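Local coordinates for tRNA (guanine-N(1)-)-methyltransferase (PDB 1OY5), which probably methylates guanosine-37 of various tRNAs at N1, as a homodimer, using S-adenosyl-L-methionine as methyl donor, at residues A[7-12]-A[107-112]; A[65-70]-A[119-124]. All blocks are in the same frame, centred on the assembly; numbering follows the deposited sequence.

Contact 1 of 2, residues A[7-12]-A[107-112]; sequences RFFVLT and KERIMI
Arg7 to Val10 pair in register with Arg109 to Ile112 as neighbouring parallel strands in the middle of the five-stranded sheet, their short axes 14° apart. The backbone bonds run from one strand to the other in turn: Arg7 N gives to Glu108 O (3.0 Å), Phe9 N to Ile110 O (2.7 Å), and Ile112 N returns a bond to Phe9 O (2.8 Å). On the face carrying Phe8, Val10, Ile110 and Ile112, the Phe8 ring lies alongside Ile110 and points the same way, with Phe8 CE1 3.8 Å from Ile110 CD1. Farther along this face Ile112 CD1 comes within 4.1 Å of Phe8 CD1, so the ring's CD1 and CE1 atoms touch both isoleucines, and helix 143-155 packs on Phe8, Val10 and Ile112. On the other face Arg109 CG meets the in-plane edge of the Phe9 ring at CE2 (3.9 Å); the Arg109 guanidinium, turned 55° from the ring, pairs with its neighbour Glu108, and Arg7 with Glu37. Met111 extends with CG opposite its backbone N and then bends at the last torsion (chi3 -80°), bringing its CE to 3.5 Å from Leu11 CD1. Helix 67-81 packs over this side through Tyr74 and Val77. An alanine at Met111 lacks the sulfur and methyl that meet Leu11 CD1, and would probably leave a gap between that leucine and helix 67-81. Such a layering of parallel strands between helices is the common alpha/beta architecture, here that of the methyltransferase domain of this SPOUT-clan enzyme.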
ATOM      1  N   ARG A   7      11.772  -0.942  16.756  1.00 23.41           N
ATOM      2  CA  ARG A   7      12.074   0.355  16.144  1.00 23.71           C
ATOM      3  C   ARG A   7      12.217   0.308  14.599  1.00 22.97           C
ATOM      4  O   ARG A   7      12.934  -0.541  14.062  1.00 22.54           O
ATOM      5  CB  ARG A   7      13.387   0.883  16.722  1.00 23.48           C
ATOM      6  CG  ARG A   7      13.372   1.237  18.165  1.00 25.14           C
ATOM      7  CD  ARG A   7      14.508   2.158  18.531  1.00 27.63           C
ATOM      8  NE  ARG A   7      14.442   2.658  19.902  1.00 30.60           N
ATOM      9  CZ  ARG A   7      14.640   1.920  20.993  1.00 34.09           C
ATOM     10  NH1 ARG A   7      14.873   0.616  20.905  1.00 34.99           N
ATOM     11  NH2 ARG A   7      14.574   2.480  22.199  1.00 36.29           N
ATOM     12  N   PHE A   8      11.522   1.217  13.920  1.00 22.20           N
ATOM     13  CA  PHE A   8      11.584   1.355  12.476  1.00 21.57           C
ATOM     14  C   PHE A   8      12.341   2.591  12.105  1.00 22.19           C
ATOM     15  O   PHE A   8      12.256   3.624  12.786  1.00 21.02           O
ATOM     16  CB  PHE A   8      10.187   1.496  11.864  1.00 21.17           C
ATOM     17  CG  PHE A   8       9.424   0.216  11.770  1.00 20.53           C
ATOM     18  CD1 PHE A   8       9.733  -0.735  10.804  1.00 18.71           C
ATOM     19  CD2 PHE A   8       8.392  -0.051  12.672  1.00 21.20           C
ATOM     20  CE1 PHE A   8       9.020  -1.941  10.736  1.00 19.44           C
ATOM     21  CE2 PHE A   8       7.648  -1.251  12.582  1.00 21.53           C
ATOM     22  CZ  PHE A   8       7.971  -2.190  11.616  1.00 20.21           C
ATOM     23  N   PHE A   9      13.078   2.495  10.993  1.00 23.26           N
ATOM     24  CA  PHE A   9      13.844   3.619  10.467  1.00 23.40           C
ATOM     25  C   PHE A   9      13.460   3.717   9.008  1.00 23.90           C
ATOM     26  O   PHE A   9      13.712   2.807   8.246  1.00 24.74           O
ATOM     27  CB  PHE A   9      15.328   3.369  10.662  1.00 22.97           C
ATOM     28  CG  PHE A   9      15.697   3.171  12.081  1.00 22.77           C
ATOM     29  CD1 PHE A   9      15.861   4.249  12.917  1.00 23.80           C
ATOM     30  CD2 PHE A   9      15.812   1.905  12.609  1.00 24.17           C
ATOM     31  CE1 PHE A   9      16.177   4.068  14.228  1.00 23.93           C
ATOM     32  CE2 PHE A   9      16.103   1.724  13.941  1.00 22.17           C
ATOM     33  CZ  PHE A   9      16.275   2.796  14.740  1.00 23.23           C
ATOM     34  N   VAL A  10      12.835   4.807   8.601  1.00 24.39           N
ATOM     35  CA  VAL A  10      12.314   4.863   7.235  1.00 24.69           C
ATOM     36  C   VAL A  10      13.043   5.924   6.406  1.00 24.94           C
ATOM     37  O   VAL A  10      12.800   7.140   6.586  1.00 25.39           O
ATOM     38  CB  VAL A  10      10.797   5.178   7.233  1.00 23.72           C
ATOM     39  CG1 VAL A  10      10.240   4.953   5.919  1.00 23.91           C
ATOM     40  CG2 VAL A  10      10.086   4.331   8.197  1.00 25.65           C
ATOM     41  N   LEU A  11      13.911   5.464   5.505  1.00 24.45           N
ATOM     42  CA  LEU A  11      14.684   6.352   4.641  1.00 24.44           C
ATOM     43  C   LEU A  11      13.797   6.814   3.514  1.00 22.90           C
ATOM     44  O   LEU A  11      13.366   6.035   2.722  1.00 21.33           O
ATOM     45  CB  LEU A  11      15.895   5.641   4.027  1.00 25.38           C
ATOM     46  CG  LEU A  11      17.210   5.560   4.790  1.00 27.39           C
ATOM     47  CD1 LEU A  11      16.972   5.001   6.171  1.00 26.65           C
ATOM     48  CD2 LEU A  11      18.173   4.683   4.005  1.00 29.22           C
ATOM     49  N   THR A  12      13.616   8.114   3.410  1.00 22.93           N
ATOM     50  CA  THR A  12      12.720   8.684   2.432  1.00 22.98           C
ATOM     51  C   THR A  12      13.003  10.154   2.231  1.00 22.91           C
ATOM     52  O   THR A  12      13.523  10.812   3.121  1.00 24.55           O
ATOM     53  CB  THR A  12      11.282   8.538   2.920  1.00 22.16           C
ATOM     54  OG1 THR A  12      10.429   9.380   2.159  1.00 22.07           O
ATOM     55  CG2 THR A  12      11.122   9.139   4.269  1.00 23.85           C
ATOM     56  N   LYS A 107      11.597  -8.960  14.980  1.00 27.28           N
ATOM     57  CA  LYS A 107      12.829  -8.175  14.952  1.00 27.30           C
ATOM     58  C   LYS A 107      12.845  -7.012  15.940  1.00 26.64           C
ATOM     59  O   LYS A 107      11.868  -6.761  16.628  1.00 27.10           O
ATOM     60  CB  LYS A 107      13.114  -7.710  13.545  1.00 26.95           C
ATOM     61  CG  LYS A 107      13.316  -8.897  12.689  1.00 26.69           C
ATOM     62  CD  LYS A 107      13.967  -8.553  11.419  1.00 28.77           C
ATOM     63  CE  LYS A 107      14.544  -9.818  10.782  1.00 28.21           C
ATOM     64  NZ  LYS A 107      13.451 -10.475  10.127  1.00 29.05           N
ATOM     65  N   GLU A 108      13.996  -6.375  16.046  1.00 25.97           N
ATOM     66  CA  GLU A 108      14.213  -5.294  16.995  1.00 25.97           C
ATOM     67  C   GLU A 108      14.455  -3.990  16.275  1.00 25.65           C
ATOM     68  O   GLU A 108      14.037  -2.942  16.749  1.00 25.44           O
ATOM     69  CB  GLU A 108      15.437  -5.583  17.899  1.00 25.72           C
ATOM     70  CG  GLU A 108      15.187  -6.605  19.009  1.00 26.23           C
ATOM     71  CD  GLU A 108      16.434  -6.983  19.786  1.00 26.87           C
ATOM     72  OE1 GLU A 108      16.320  -7.282  20.980  1.00 31.64           O
ATOM     73  OE2 GLU A 108      17.547  -7.008  19.228  1.00 29.04           O
ATOM     74  N   ARG A 109      15.150  -4.070  15.138  1.00 25.34           N
ATOM     75  CA  ARG A 109      15.470  -2.908  14.332  1.00 25.13           C
ATOM     76  C   ARG A 109      15.298  -3.146  12.847  1.00 23.79           C
ATOM     77  O   ARG A 109      15.916  -3.995  12.247  1.00 23.06           O
ATOM     78  CB  ARG A 109      16.916  -2.478  14.605  1.00 25.57           C
ATOM     79  CG  ARG A 109      17.075  -1.616  15.788  1.00 26.82           C
ATOM     80  CD  ARG A 109      18.449  -1.725  16.390  1.00 30.61           C
ATOM     81  NE  ARG A 109      18.517  -2.902  17.241  1.00 34.72           N
ATOM     82  CZ  ARG A 109      19.303  -3.926  17.019  1.00 34.40           C
ATOM     83  NH1 ARG A 109      20.118  -3.908  15.977  1.00 33.27           N
ATOM     84  NH2 ARG A 109      19.256  -4.965  17.835  1.00 33.15           N
ATOM     85  N   ILE A 110      14.475  -2.331  12.236  1.00 23.89           N
ATOM     86  CA  ILE A 110      14.217  -2.451  10.815  1.00 23.24           C
ATOM     87  C   ILE A 110      14.390  -1.093  10.185  1.00 23.12           C
ATOM     88  O   ILE A 110      13.917  -0.093  10.694  1.00 23.09           O
ATOM     89  CB  ILE A 110      12.818  -2.989  10.584  1.00 22.79           C
ATOM     90  CG1 ILE A 110      12.683  -4.343  11.241  1.00 21.93           C
ATOM     91  CG2 ILE A 110      12.554  -3.128   9.143  1.00 23.92           C
ATOM     92  CD1 ILE A 110      11.339  -4.917  11.185  1.00 22.37           C
ATOM     93  N   MET A 111      15.138  -1.073   9.097  1.00 23.27           N
ATOM     94  CA  MET A 111      15.341   0.114   8.320  1.00 23.65           C
ATOM     95  C   MET A 111      14.727  -0.212   6.983  1.00 24.12           C
ATOM     96  O   MET A 111      15.006  -1.277   6.420  1.00 25.86           O
ATOM     97  CB  MET A 111      16.828   0.409   8.173  1.00 23.46           C
ATOM     98  CG  MET A 111      17.169   1.351   7.024  1.00 24.35           C
ATOM     99  SD  MET A 111      18.892   1.777   6.896  1.00 19.63           S
ATOM    100  CE  MET A 111      18.986   2.880   8.002  1.00 19.93           C
ATOM    101  N   ILE A 112      13.886   0.678   6.483  1.00 23.85           N
ATOM    102  CA  ILE A 112      13.226   0.501   5.206  1.00 23.71           C
ATOM    103  C   ILE A 112      13.656   1.626   4.297  1.00 23.49           C
ATOM    104  O   ILE A 112      13.425   2.780   4.587  1.00 22.69           O
ATOM    105  CB  ILE A 112      11.721   0.552   5.374  1.00 23.68           C
ATOM    106  CG1 ILE A 112      11.244  -0.527   6.326  1.00 24.84           C
ATOM    107  CG2 ILE A 112      11.050   0.384   4.038  1.00 25.60           C
ATOM    108  CD1 ILE A 112       9.783  -0.345   6.701  1.00 27.65           C
TER

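Contact 2 of 2, residues A[65-70]-A[119-124]; sequences LKPEPI and GVDERV
Pro67 pushes its ring into a hollow formed by Asp121 and Arg123. The corner of the ring is the bump: Pro67 CG stands 3.3 Å from Asp121 CG and 3.4 Å from Arg123 NH2, lying over one face of the guanidinium while the aspartate meets that group at its edge. Asp121 holds its carboxylate there because CG is anti to the backbone N (chi1 174°). Asp121 OD2 takes up both NE and, at 2.9 Å, the backbone N of Arg123, the latter from above the carboxylate plane; this second bond closes an Asx turn that leads into the 3-10 segment 122-124. The salt-bridged pair also faces the second subunit, where Thr183 N of that subunit binds Asp121 OD1 and Pro185 O of that subunit accepts from Arg123 NH1. The hollow is thus part of the homodimer interface, in the loop that follows strand 109-114. Beside it a single backbone bridge joins the segments, with Leu65 N bonded to Gly119 O (2.8 Å) and Asp121 N to Leu65 O (3.1 Å). Beneath the bridge the surfaces are apolar. The Leu65 side chain lies obliquely across Val120, Leu65 CD1 to Val120 CG2 4.0 Å, and the other branch of that valine, Val120 CG1, meets Ile70 CD1 tip to tip at 3.9 Å. Ile70 packs against two neighbouring valines, CD1 on Val120 and CG2 on Val124: its side chain crosses Val124 nearly at a right angle, Ile70 CG2 touching Val124 CG1 at 3.9 Å, while Val124 CG2 fills the dip between Ile70 CD1 and the CA of Pro67.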
ATOM      1  N   LEU A  65      18.212   7.126  -7.299  1.00 24.28           N
ATOM      2  CA  LEU A  65      18.675   7.589  -5.999  1.00 24.02           C
ATOM      3  C   LEU A  65      20.113   7.255  -5.837  1.00 23.46           C
ATOM      4  O   LEU A  65      20.521   6.151  -6.139  1.00 23.92           O
ATOM      5  CB  LEU A  65      17.897   6.920  -4.862  1.00 24.56           C
ATOM      6  CG  LEU A  65      16.462   7.395  -4.715  1.00 23.61           C
ATOM      7  CD1 LEU A  65      15.873   6.764  -3.510  1.00 23.31           C
ATOM      8  CD2 LEU A  65      16.429   8.911  -4.594  1.00 25.19           C
ATOM      9  N   LYS A  66      20.880   8.198  -5.329  1.00 23.11           N
ATOM     10  CA  LYS A  66      22.319   8.007  -5.149  1.00 23.52           C
ATOM     11  C   LYS A  66      22.676   7.158  -3.946  1.00 23.17           C
ATOM     12  O   LYS A  66      21.892   7.056  -2.991  1.00 23.88           O
ATOM     13  CB  LYS A  66      23.004   9.362  -5.005  1.00 23.57           C
ATOM     14  CG  LYS A  66      22.799  10.305  -6.209  1.00 24.52           C
ATOM     15  CD  LYS A  66      23.508  11.612  -5.976  1.00 24.57           C
ATOM     16  CE  LYS A  66      25.014  11.381  -5.849  1.00 25.99           C
ATOM     17  NZ  LYS A  66      25.484  12.167  -4.686  1.00 25.93           N
ATOM     18  N   PRO A  67      23.855   6.551  -3.981  1.00 22.47           N
ATOM     19  CA  PRO A  67      24.337   5.720  -2.862  1.00 22.12           C
ATOM     20  C   PRO A  67      24.754   6.464  -1.600  1.00 22.19           C
ATOM     21  O   PRO A  67      24.467   6.015  -0.477  1.00 21.99           O
ATOM     22  CB  PRO A  67      25.561   5.018  -3.452  1.00 22.07           C
ATOM     23  CG  PRO A  67      25.462   5.235  -4.935  1.00 22.54           C
ATOM     24  CD  PRO A  67      24.769   6.522  -5.134  1.00 22.02           C
ATOM     25  N   GLU A  68      25.440   7.588  -1.757  1.00 21.99           N
ATOM     26  CA  GLU A  68      26.035   8.238  -0.586  1.00 21.64           C
ATOM     27  C   GLU A  68      25.062   8.467   0.551  1.00 21.05           C
ATOM     28  O   GLU A  68      25.315   8.075   1.658  1.00 20.13           O
ATOM     29  CB  GLU A  68      26.687   9.567  -0.958  1.00 21.18           C
ATOM     30  CG  GLU A  68      27.763   9.416  -2.012  1.00 21.99           C
ATOM     31  CD  GLU A  68      27.261   9.682  -3.411  1.00 19.83           C
ATOM     32  OE1 GLU A  68      27.788  10.587  -4.066  1.00 18.03           O
ATOM     33  OE2 GLU A  68      26.330   8.991  -3.832  1.00 21.02           O
ATOM     34  N   PRO A  69      23.959   9.150   0.264  1.00 21.30           N
ATOM     35  CA  PRO A  69      23.021   9.570   1.310  1.00 20.90           C
ATOM     36  C   PRO A  69      22.387   8.396   2.023  1.00 21.45           C
ATOM     37  O   PRO A  69      22.205   8.422   3.248  1.00 21.63           O
ATOM     38  CB  PRO A  69      21.991  10.405   0.543  1.00 20.46           C
ATOM     39  CG  PRO A  69      22.651  10.759  -0.704  1.00 20.69           C
ATOM     40  CD  PRO A  69      23.555   9.630  -1.067  1.00 20.62           C
ATOM     41  N   ILE A  70      22.050   7.361   1.270  1.00 21.95           N
ATOM     42  CA  ILE A  70      21.529   6.142   1.885  1.00 22.10           C
ATOM     43  C   ILE A  70      22.591   5.452   2.753  1.00 22.34           C
ATOM     44  O   ILE A  70      22.287   4.948   3.819  1.00 22.77           O
ATOM     45  CB  ILE A  70      20.982   5.204   0.815  1.00 21.93           C
ATOM     46  CG1 ILE A  70      19.721   5.808   0.193  1.00 18.79           C
ATOM     47  CG2 ILE A  70      20.698   3.804   1.399  1.00 21.72           C
ATOM     48  CD1 ILE A  70      19.255   5.019  -0.975  1.00 18.91           C
ATOM     49  N   GLY A 119      14.775   4.028  -9.558  1.00 29.57           N
ATOM     50  CA  GLY A 119      15.342   3.079  -8.630  1.00 29.09           C
ATOM     51  C   GLY A 119      16.511   3.577  -7.807  1.00 28.63           C
ATOM     52  O   GLY A 119      16.806   4.773  -7.755  1.00 28.42           O
ATOM     53  N   VAL A 120      17.166   2.630  -7.145  1.00 27.65           N
ATOM     54  CA  VAL A 120      18.256   2.925  -6.253  1.00 27.05           C
ATOM     55  C   VAL A 120      19.533   2.396  -6.833  1.00 27.20           C
ATOM     56  O   VAL A 120      19.566   1.343  -7.420  1.00 27.44           O
ATOM     57  CB  VAL A 120      17.984   2.311  -4.886  1.00 26.61           C
ATOM     58  CG1 VAL A 120      19.156   2.504  -3.941  1.00 26.17           C
ATOM     59  CG2 VAL A 120      16.766   2.916  -4.329  1.00 26.01           C
ATOM     60  N   ASP A 121      20.605   3.146  -6.701  1.00 27.80           N
ATOM     61  CA  ASP A 121      21.859   2.682  -7.237  1.00 28.50           C
ATOM     62  C   ASP A 121      22.044   1.287  -6.675  1.00 28.98           C
ATOM     63  O   ASP A 121      21.842   1.070  -5.476  1.00 29.85           O
ATOM     64  CB  ASP A 121      22.980   3.619  -6.823  1.00 28.57           C
ATOM     65  CG  ASP A 121      24.353   3.120  -7.234  1.00 29.03           C
ATOM     66  OD1 ASP A 121      24.884   3.575  -8.256  1.00 29.14           O
ATOM     67  OD2 ASP A 121      25.009   2.298  -6.568  1.00 31.39           O
ATOM     68  N   GLU A 122      22.379   0.331  -7.533  1.00 29.08           N
ATOM     69  CA  GLU A 122      22.549  -1.051  -7.089  1.00 29.30           C
ATOM     70  C   GLU A 122      23.498  -1.236  -5.912  1.00 28.73           C
ATOM     71  O   GLU A 122      23.292  -2.129  -5.114  1.00 28.73           O
ATOM     72  CB  GLU A 122      23.054  -1.930  -8.241  1.00 29.96           C
ATOM     73  CG  GLU A 122      21.940  -2.589  -9.024  1.00 30.41           C
ATOM     74  CD  GLU A 122      21.245  -3.666  -8.236  1.00 29.12           C
ATOM     75  OE1 GLU A 122      21.906  -4.674  -7.998  1.00 23.73           O
ATOM     76  OE2 GLU A 122      20.053  -3.474  -7.841  1.00 32.35           O
ATOM     77  N   ARG A 123      24.534  -0.415  -5.808  1.00 28.26           N
ATOM     78  CA  ARG A 123      25.532  -0.601  -4.764  1.00 28.28           C
ATOM     79  C   ARG A 123      24.949  -0.521  -3.337  1.00 28.40           C
ATOM     80  O   ARG A 123      25.603  -0.846  -2.339  1.00 26.91           O
ATOM     81  CB  ARG A 123      26.663   0.404  -4.954  1.00 28.45           C
ATOM     82  CG  ARG A 123      27.471   0.175  -6.216  1.00 28.53           C
ATOM     83  CD  ARG A 123      28.298   1.379  -6.647  1.00 29.19           C
ATOM     84  NE  ARG A 123      27.460   2.486  -7.107  1.00 30.20           N
ATOM     85  CZ  ARG A 123      27.914   3.690  -7.469  1.00 31.22           C
ATOM     86  NH1 ARG A 123      29.209   3.970  -7.435  1.00 31.87           N
ATOM     87  NH2 ARG A 123      27.069   4.618  -7.884  1.00 30.57           N
ATOM     88  N   VAL A 124      23.711  -0.070  -3.245  1.00 28.89           N
ATOM     89  CA  VAL A 124      23.053   0.025  -1.966  1.00 29.33           C
ATOM     90  C   VAL A 124      22.695  -1.370  -1.519  1.00 29.68           C
ATOM     91  O   VAL A 124      22.617  -1.651  -0.308  1.00 29.43           O
ATOM     92  CB  VAL A 124      21.788   0.852  -2.087  1.00 29.26           C
ATOM     93  CG1 VAL A 124      20.882   0.655  -0.908  1.00 28.28           C
ATOM     94  CG2 VAL A 124      22.167   2.321  -2.239  1.00 31.47           C
TER

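How the contacts relate
The two contacts have centres about 17 Å apart and meet directly, with Leu11 CD2 of contact 1 packed 3.7 Å from Ile70 CG2 of contact 2. Their segments alternate along the chain, and helix 67-81 ties them together: its first turn belongs to contact 2, while later residues cover one face of contact 1. Ile113, on strand 109-114, touches Leu11, Ile70 and Val124, joining both sites. That strand leads to Gly115, a probable S-adenosyl-L-methionine-binding residue by analogy with relatives. The side chain of Ile112 is about 8 Å from Gly115, and that of Val120 about 4 Å from Gly115. Both contacts thus lie near the likely cofactor region, contact 2 the closer by these distances.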